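DegQ (Legionella fallonii, PDB 3PV2) is a self-compartmentizing chaperone protease of the HtrA family that assembles into large 12-mers and probably degrades misfolded proteins. Local coordinates at residues I306-D311 / T332-V337. Numbering follows the deposited sequence.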
loop_
_atom_site.group_PDB
_atom_site.type_symbol
_atom_site.label_atom_id
_atom_site.label_comp_id
_atom_site.label_asym_id
_atom_site.label_seq_id
_atom_site.Cartn_x
_atom_site.Cartn_y
_atom_site.Cartn_z
ATOM N N ILE B 306 -12.234 -48.688 -36.833
ATOM C CA ILE B 306 -11.457 -48.441 -38.002
ATOM C C ILE B 306 -10.158 -49.199 -37.902
ATOM O O ILE B 306 -9.434 -49.045 -36.923
ATOM C CB ILE B 306 -11.141 -46.936 -38.180
ATOM C CG1 ILE B 306 -12.398 -46.160 -38.544
ATOM C CG2 ILE B 306 -10.048 -46.791 -39.240
ATOM C CD1 ILE B 306 -12.301 -44.617 -38.237
ATOM N N THR B 307 -9.885 -50.080 -38.838
ATOM C CA THR B 307 -8.600 -50.825 -38.813
ATOM C C THR B 307 -7.585 -50.407 -39.893
ATOM O O THR B 307 -6.407 -50.817 -39.858
ATOM C CB THR B 307 -8.839 -52.311 -38.899
ATOM O OG1 THR B 307 -9.540 -52.592 -40.110
ATOM C CG2 THR B 307 -9.679 -52.758 -37.742
ATOM N N GLN B 308 -8.018 -49.581 -40.831
ATOM C CA GLN B 308 -7.185 -49.124 -41.918
ATOM C C GLN B 308 -7.767 -47.909 -42.615
ATOM O O GLN B 308 -8.978 -47.867 -42.967
ATOM C CB GLN B 308 -7.056 -50.187 -43.002
ATOM C CG GLN B 308 -5.718 -50.123 -43.729
ATOM C CD GLN B 308 -5.502 -51.268 -44.777
ATOM O OE1 GLN B 308 -5.392 -51.015 -46.006
ATOM N NE2 GLN B 308 -5.438 -52.499 -44.295
ATOM N N ILE B 309 -6.880 -46.962 -42.866
ATOM C CA ILE B 309 -7.186 -45.771 -43.672
ATOM C C ILE B 309 -6.137 -45.705 -44.826
ATOM O O ILE B 309 -4.919 -45.626 -44.563
ATOM C CB ILE B 309 -7.101 -44.527 -42.808
ATOM C CG1 ILE B 309 -8.244 -44.537 -41.781
ATOM C CG2 ILE B 309 -7.160 -43.239 -43.673
ATOM C CD1 ILE B 309 -8.224 -43.390 -40.872
ATOM N N ASN B 310 -6.620 -45.777 -46.064
ATOM C CA ASN B 310 -5.757 -45.908 -47.257
ATOM C C ASN B 310 -4.791 -47.069 -47.088
ATOM O O ASN B 310 -5.221 -48.194 -47.000
ATOM C CB ASN B 310 -5.041 -44.585 -47.579
ATOM C CG ASN B 310 -6.005 -43.494 -48.055
ATOM O OD1 ASN B 310 -7.074 -43.793 -48.591
ATOM N ND2 ASN B 310 -5.646 -42.223 -47.816
ATOM N N ASP B 311 -3.498 -46.810 -47.009
ATOM C CA ASP B 311 -2.531 -47.895 -46.794
ATOM C C ASP B 311 -2.018 -47.959 -45.357
ATOM O O ASP B 311 -1.107 -48.734 -45.064
ATOM C CB ASP B 311 -1.313 -47.768 -47.751
ATOM C CG ASP B 311 -1.698 -47.867 -49.225
ATOM O OD1 ASP B 311 -2.517 -48.732 -49.592
ATOM O OD2 ASP B 311 -1.172 -47.066 -50.018
ATOM N N THR B 332 -10.057 -38.972 -52.276
ATOM C CA THR B 332 -10.813 -40.157 -51.958
ATOM C C THR B 332 -9.967 -40.895 -50.921
ATOM O O THR B 332 -8.731 -40.991 -51.046
ATOM C CB THR B 332 -11.160 -40.953 -53.226
ATOM O OG1 THR B 332 -12.232 -40.288 -53.906
ATOM C CG2 THR B 332 -11.591 -42.396 -52.928
ATOM N N VAL B 333 -10.623 -41.297 -49.829
ATOM C CA VAL B 333 -9.971 -42.105 -48.825
ATOM C C VAL B 333 -10.684 -43.431 -48.567
ATOM O O VAL B 333 -11.931 -43.492 -48.501
ATOM C CB VAL B 333 -9.700 -41.338 -47.499
ATOM C CG1 VAL B 333 -10.550 -40.105 -47.370
ATOM C CG2 VAL B 333 -9.832 -42.245 -46.333
ATOM N N LYS B 334 -9.856 -44.476 -48.463
ATOM C CA LYS B 334 -10.345 -45.818 -48.277
ATOM C C LYS B 334 -10.366 -46.082 -46.765
ATOM O O LYS B 334 -9.386 -45.846 -46.105
ATOM C CB LYS B 334 -9.440 -46.806 -48.999
ATOM C CG LYS B 334 -9.597 -48.238 -48.583
ATOM C CD LYS B 334 -8.799 -49.158 -49.470
ATOM C CE LYS B 334 -8.420 -50.399 -48.723
ATOM N NZ LYS B 334 -7.431 -51.252 -49.459
ATOM N N ILE B 335 -11.482 -46.539 -46.231
ATOM C CA ILE B 335 -11.553 -46.819 -44.776
ATOM C C ILE B 335 -12.022 -48.231 -44.545
ATOM O O ILE B 335 -13.054 -48.606 -45.038
ATOM C CB ILE B 335 -12.496 -45.848 -44.019
ATOM C CG1 ILE B 335 -12.109 -44.376 -44.237
ATOM C CG2 ILE B 335 -12.406 -46.143 -42.556
ATOM C CD1 ILE B 335 -13.288 -43.341 -43.985
ATOM N N ILE B 336 -11.264 -49.032 -43.812
ATOM C CA ILE B 336 -11.662 -50.415 -43.577
ATOM C C ILE B 336 -12.081 -50.475 -42.129
ATOM O O ILE B 336 -11.352 -50.030 -41.299
ATOM C CB ILE B 336 -10.510 -51.442 -43.886
ATOM C CG1 ILE B 336 -10.203 -51.475 -45.393
ATOM C CG2 ILE B 336 -10.879 -52.900 -43.451
ATOM C CD1 ILE B 336 -9.116 -52.503 -45.737
ATOM N N VAL B 337 -13.273 -50.981 -41.848
ATOM C CA VAL B 337 -13.780 -51.082 -40.459
ATOM C C VAL B 337 -14.210 -52.515 -40.151
ATOM O O VAL B 337 -14.375 -53.333 -40.998
ATOM C CB VAL B 337 -14.954 -50.087 -40.129
ATOM C CG1 VAL B 337 -14.507 -48.553 -40.322
ATOM C CG2 VAL B 337 -16.135 -50.396 -40.959
#
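N310 and K334 pair through two nearly straight hydrogen bonds. N310 N donates a hydrogen bond to K334 O at 2.8 Å. In return, N310 OD1 accepts one from K334 N at 2.9 Å, with the donor tilted 28° from the amide plane. The side chain thus does the work of a backbone carbonyl where strand 306-309 ends and the chain turns. With chi1 at -68°, CG lies beside the residue's own N, which lets OD1 reach back to strand 332-337. OD1 also rests 3.4 Å from V333 CA.

At the next hydrogen-bonded pair, I336 N donates to Q308 O at 2.7 Å, in the carbonyl plane. Beyond it is a classic beta bulge: T307 and Q308 both face I336. I336 O accepts from T307 N at 2.9 Å and only weakly from Q308 N. T307 OG1, held between its backbone N and carbonyl carbon, lies beside I336 CG2.

Side chains divide between two faces. Q308 and I336 lie side by side, CB to CB at 3.8 Å, on a partly exposed face. I306, I309, I335 and V337 point to the buried one. There the side chains of I306 and V337 cross at an angle, with CG1 on CG1 at 3.7 Å. I306 CG1 also touches I335 CG2. The side chains of I309 and V333 lie side by side and touch through their CG2 methyls.

V320, T323 and I324 of helix 318-325 cover I309, while I262 and V264 of strand 262-266 pack on I306. Strand 342-349 continues the antiparallel sheet beyond 332-337. The pair is part of the core sheet of the first PDZ domain. Its chemistry implies a strand pairing that absorbs an extra residue at one end, is prolonged by an asparagine amide at the other, and keeps its branched aliphatic side chains against the domain core.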